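Local coordinates for CheC, inhibitor of MCP methylation / FliN fusion protein (PDB 4HYN) that belongs to the flagellar rotor as FliY, a member of the CheC phosphatase family, and so probably dephosphorylates the chemotaxis response regulator CheY, at residues R33-T38 / F167-E172; S93-T98 / E172-S177. One frame throughout, in Å; residues are numbered along the deposited sequence.

How the interactions relate
Both contacts lie at one end of the six-stranded antiparallel sheet of the CheC-like domain, their centres about 11 Å apart and on the same side of the chain's centre. Interaction 1 pairs the outermost strand 35-46 with strand 161-171; interaction 2 sets the turn that follows, between strands 161-171 and 177-184, against the loop between helices 79-89 and 103-128. Glu172 belongs to both. Along the chain the segments alternate, 33-38, 93-98, 167-172 and 172-177, so the hairpin of strands 161-171 and 177-184 is joined to two earlier parts of the chain. A probable hydrogen bond from Met169 N to Ser177 O closes the turn of this hairpin, and Arg33 packs on Ser93.

Interaction 1 of 2, residues R33-T38 / F167-E172; sequences RDIHIT and FEMEIE
The edge of the antiparallel sheet is formed here, where strand 35-38 pairs with strand 167-171, and just before it Arg33 and Asp34 hold Glu172 as the latter strand runs out. Arg33 NH1 gives a hydrogen bond of 2.7 Å to Glu172 O, the oxygen lying in the guanidinium plane; the extended arginine chain, crossing Ile171 at about a right angle, carries the charge that far. Glu172 is gripped twice more: Glu172 N bonds to Asp34 O, and Asp34 N returns a nearly straight bond (169°) to the anti lone pair of Glu172 OE1, at 3.2 Å. A chi1 of -171° and an extended chain lay the glutamate beside Asp34, pointing the same way. The carboxylates lie almost parallel, OD2 of Asp34 3.6 Å from OE1 of Glu172, a like-charge approach probably eased by that amide. His36 with Glu170 and Thr38 with Glu168 are hydrogen-bonded pairs; their side chains share the more exposed face, fit for polar groups, and Lys176 touches both glutamates. Ile35 and Ile37 take the other, with Ile171 beside Ile35, as suits beta-branched residues on a face covered by helix 6-30. Met169, present as selenomethionine, has CG 3.9 Å from both Ile35 CG2 and Ile37 CG1, while its bent end leads toward helix 79-89. Ile37 CG2 meets Phe167 CD1 at 3.7 Å, and the phenylalanine ring meets Phe179 of the next strand.

Interaction 2 of 2, residues S93-T98 / E172-S177; sequences SGEVET and EGLPKS
Leu174, in the turn after strand 161-171, presses its branched end against the 93-95 backbone and Glu95, and the contact is one of van der Waals packing. Its CD2 does most of the touching, 3.5 Å from Ser93 O and 3.9 Å from Gly94 C; CD1 stands 4.0 Å from the same serine oxygen. A chi1 of -56° brings CG up to the 93-95 loop, and chi2 near 172° then sets CD1 and CD2 beside the Ser93 oxygen. A leucine suits the place because its two methyls can straddle the outer end of that carbonyl, CD2 also reaching the Gly94 backbone. Gly94 fits for two reasons: its phi of 88° would jam a CB against the carbonyl oxygen before it, and that CB would also come tight against Leu174 CD1.

The polar groups approach without bonding. Glu95 crosses Leu174 obliquely, and its OE1 comes 3.6 Å from Leu174 CD2 and 3.8 Å from Gly173 O; carboxylate and carbonyl oxygen are both acceptors, so this approach brings no bond. Glu95 is exposed, a position that suits a charged carboxylate. Gly173 has a positive phi, which favours glycine and helps the chain turn on its way to Leu174.

Only 131 Å² is buried between the two loops, at the surface of the domain. Asp87 of helix 79-89 accepts a hydrogen bond from Gly94 N through OD1, and so ties the loop to the helix it leaves. Leu174 reaches Val84 and Leu88 of that same helix, so its side chain is lodged between helix 79-89 and the 93-95 backbone, at the turn that joins strand 161-171 to strand 177-184.

Interaction 1 of 2, residues R33-T38 / F167-E172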
# COMPACT_ATOMS: atom_id res chain seq x y z
N ARG A 33 12.22 -13.97 9.47
CA ARG A 33 11.01 -14.02 10.28
C ARG A 33 9.74 -14.24 9.47
O ARG A 33 9.64 -13.85 8.30
CB ARG A 33 10.86 -12.71 11.05
CG ARG A 33 12.00 -12.43 12.00
CD ARG A 33 11.84 -11.08 12.65
NE ARG A 33 13.01 -10.72 13.44
CZ ARG A 33 13.00 -10.52 14.75
NH1 ARG A 33 11.87 -10.66 15.43
NH2 ARG A 33 14.10 -10.12 15.38
N ASP A 34 8.76 -14.87 10.12
CA ASP A 34 7.47 -15.11 9.52
C ASP A 34 6.69 -13.81 9.52
O ASP A 34 6.70 -13.06 10.50
CB ASP A 34 6.69 -16.18 10.31
CG ASP A 34 7.24 -17.58 10.10
OD1 ASP A 34 7.79 -17.87 9.01
OD2 ASP A 34 7.10 -18.40 11.02
N ILE A 35 6.04 -13.51 8.40
CA ILE A 35 5.28 -12.28 8.30
C ILE A 35 3.92 -12.54 7.68
O ILE A 35 3.81 -13.14 6.62
CB ILE A 35 6.03 -11.22 7.47
CG1 ILE A 35 7.38 -10.93 8.13
CG2 ILE A 35 5.20 -9.94 7.38
CD1 ILE A 35 8.34 -10.16 7.28
N HIS A 36 2.88 -12.12 8.39
CA HIS A 36 1.52 -12.31 7.92
C HIS A 36 0.82 -10.97 7.75
O HIS A 36 1.05 -10.03 8.50
CB HIS A 36 0.73 -13.19 8.89
CG HIS A 36 -0.60 -13.62 8.37
ND1 HIS A 36 -0.82 -13.91 7.03
CD2 HIS A 36 -1.79 -13.81 8.99
CE1 HIS A 36 -2.08 -14.25 6.86
NE2 HIS A 36 -2.69 -14.20 8.03
N ILE A 37 -0.06 -10.91 6.76
CA ILE A 37 -0.81 -9.69 6.49
C ILE A 37 -2.30 -9.95 6.32
O ILE A 37 -2.72 -10.97 5.77
CB ILE A 37 -0.20 -8.92 5.29
CG1 ILE A 37 1.07 -8.20 5.76
CG2 ILE A 37 -1.18 -7.91 4.73
CD1 ILE A 37 1.77 -7.39 4.69
N THR A 38 -3.10 -9.03 6.86
CA THR A 38 -4.55 -9.11 6.81
C THR A 38 -5.10 -7.75 6.38
O THR A 38 -4.40 -6.74 6.47
CB THR A 38 -5.09 -9.54 8.21
OG1 THR A 38 -5.10 -10.96 8.30
CG2 THR A 38 -6.50 -9.00 8.49
N PHE A 167 -4.07 -2.39 6.08
CA PHE A 167 -3.36 -3.66 6.16
C PHE A 167 -2.81 -3.86 7.56
O PHE A 167 -2.19 -2.96 8.12
CB PHE A 167 -2.19 -3.69 5.17
CG PHE A 167 -2.62 -3.85 3.75
CD1 PHE A 167 -3.08 -5.07 3.28
CD2 PHE A 167 -2.56 -2.77 2.87
CE1 PHE A 167 -3.48 -5.22 1.95
CE2 PHE A 167 -2.95 -2.91 1.54
CZ PHE A 167 -3.41 -4.13 1.08
N GLU A 168 -3.06 -5.03 8.14
CA GLU A 168 -2.52 -5.32 9.45
C GLU A 168 -1.32 -6.26 9.24
O GLU A 168 -1.45 -7.29 8.58
CB GLU A 168 -3.55 -5.99 10.36
CG GLU A 168 -3.10 -6.01 11.81
CD GLU A 168 -3.93 -6.91 12.69
OE1 GLU A 168 -4.94 -6.43 13.25
OE2 GLU A 168 -3.55 -8.10 12.85
N MSE A 169 -0.16 -5.88 9.77
CA MSE A 169 1.03 -6.69 9.61
C MSE A 169 1.58 -7.25 10.93
O MSE A 169 1.73 -6.54 11.92
CB MSE A 169 2.11 -5.90 8.85
CG MSE A 169 3.36 -6.70 8.53
SE MSE A 169 4.54 -5.81 7.24
CE MSE A 169 5.18 -4.38 8.36
N GLU A 170 1.82 -8.56 10.92
CA GLU A 170 2.35 -9.26 12.08
C GLU A 170 3.71 -9.84 11.73
O GLU A 170 3.82 -10.68 10.85
CB GLU A 170 1.40 -10.39 12.51
CG GLU A 170 0.06 -9.92 13.08
CD GLU A 170 -0.92 -11.05 13.38
OE1 GLU A 170 -0.53 -12.24 13.34
OE2 GLU A 170 -2.11 -10.75 13.65
N ILE A 171 4.74 -9.32 12.38
CA ILE A 171 6.10 -9.80 12.16
C ILE A 171 6.47 -10.57 13.42
O ILE A 171 6.23 -10.11 14.54
CB ILE A 171 7.09 -8.64 11.95
CG1 ILE A 171 6.71 -7.87 10.68
CG2 ILE A 171 8.51 -9.17 11.83
CD1 ILE A 171 7.61 -6.68 10.39
N GLU A 172 7.03 -11.76 13.23
CA GLU A 172 7.43 -12.64 14.32
C GLU A 172 8.26 -11.95 15.40
O GLU A 172 9.28 -11.32 15.11
CB GLU A 172 8.19 -13.85 13.76
CG GLU A 172 8.47 -14.95 14.78
CD GLU A 172 9.03 -16.22 14.16
OE1 GLU A 172 9.32 -16.24 12.94
OE2 GLU A 172 9.18 -17.22 14.90

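Interaction 2 of 2, residues S93-T98 / E172-S177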
# COMPACT_ATOMS: atom_id res chain seq x y z
N SER A 93 16.96 -6.31 15.27
CA SER A 93 15.84 -7.11 15.76
C SER A 93 14.49 -6.47 15.44
O SER A 93 13.45 -7.13 15.54
CB SER A 93 15.96 -7.31 17.27
OG SER A 93 16.00 -6.05 17.93
N GLY A 94 14.52 -5.19 15.10
CA GLY A 94 13.30 -4.46 14.78
C GLY A 94 12.62 -3.83 15.98
O GLY A 94 11.66 -3.08 15.82
N GLU A 95 13.11 -4.13 17.18
CA GLU A 95 12.51 -3.56 18.38
C GLU A 95 13.23 -2.32 18.88
O GLU A 95 13.88 -2.33 19.93
CB GLU A 95 12.36 -4.63 19.48
CG GLU A 95 13.53 -5.60 19.59
CD GLU A 95 13.14 -6.94 20.19
OE1 GLU A 95 12.23 -7.61 19.65
OE2 GLU A 95 13.77 -7.35 21.20
N VAL A 96 13.12 -1.24 18.11
CA VAL A 96 13.73 0.03 18.46
C VAL A 96 12.69 0.96 19.06
O VAL A 96 11.49 0.65 19.04
CB VAL A 96 14.36 0.72 17.22
CG1 VAL A 96 15.47 -0.14 16.65
CG2 VAL A 96 13.30 1.02 16.17
N GLU A 97 13.14 2.08 19.60
CA GLU A 97 12.25 3.07 20.20
C GLU A 97 12.64 4.48 19.75
O GLU A 97 13.28 5.23 20.50
CB GLU A 97 12.24 2.96 21.73
CG GLU A 97 13.58 2.62 22.38
CD GLU A 97 13.60 1.23 23.00
OE1 GLU A 97 12.78 0.97 23.91
OE2 GLU A 97 14.42 0.39 22.58
N THR A 98 12.24 4.82 18.53
CA THR A 98 12.54 6.13 17.95
C THR A 98 11.74 6.33 16.67
O THR A 98 11.22 5.38 16.09
CB THR A 98 14.04 6.22 17.57
OG1 THR A 98 14.40 7.59 17.32
CG2 THR A 98 14.33 5.39 16.32
N GLU A 172 7.03 -11.76 13.23
CA GLU A 172 7.43 -12.64 14.32
C GLU A 172 8.26 -11.95 15.40
O GLU A 172 9.28 -11.32 15.11
CB GLU A 172 8.19 -13.85 13.76
CG GLU A 172 8.47 -14.95 14.78
CD GLU A 172 9.03 -16.22 14.16
OE1 GLU A 172 9.32 -16.24 12.94
OE2 GLU A 172 9.18 -17.22 14.90
N GLY A 173 7.79 -12.07 16.64
CA GLY A 173 8.49 -11.49 17.78
C GLY A 173 8.33 -10.00 18.00
O GLY A 173 8.94 -9.44 18.91
N LEU A 174 7.50 -9.35 17.18
CA LEU A 174 7.27 -7.92 17.30
C LEU A 174 5.77 -7.65 17.39
O LEU A 174 4.95 -8.49 17.00
CB LEU A 174 7.84 -7.19 16.07
CG LEU A 174 9.32 -7.39 15.74
CD1 LEU A 174 9.63 -6.75 14.39
CD2 LEU A 174 10.21 -6.80 16.82
N PRO A 175 5.39 -6.49 17.95
CA PRO A 175 3.97 -6.13 18.07
C PRO A 175 3.31 -5.81 16.72
O PRO A 175 3.99 -5.36 15.79
CB PRO A 175 4.01 -4.90 18.99
CG PRO A 175 5.36 -4.30 18.70
CD PRO A 175 6.24 -5.52 18.66
N LYS A 176 2.00 -6.07 16.61
CA LYS A 176 1.24 -5.80 15.39
C LYS A 176 1.46 -4.36 14.96
O LYS A 176 1.61 -3.47 15.80
CB LYS A 176 -0.27 -5.93 15.62
CG LYS A 176 -0.84 -7.26 16.04
CD LYS A 176 -2.38 -7.16 15.99
CE LYS A 176 -3.09 -8.35 16.66
NZ LYS A 176 -3.11 -8.26 18.15
N SER A 177 1.40 -4.13 13.66
CA SER A 177 1.54 -2.80 13.10
C SER A 177 0.59 -2.70 11.92
O SER A 177 0.02 -3.69 11.48
CB SER A 177 2.99 -2.54 12.67
OG SER A 177 3.37 -3.40 11.61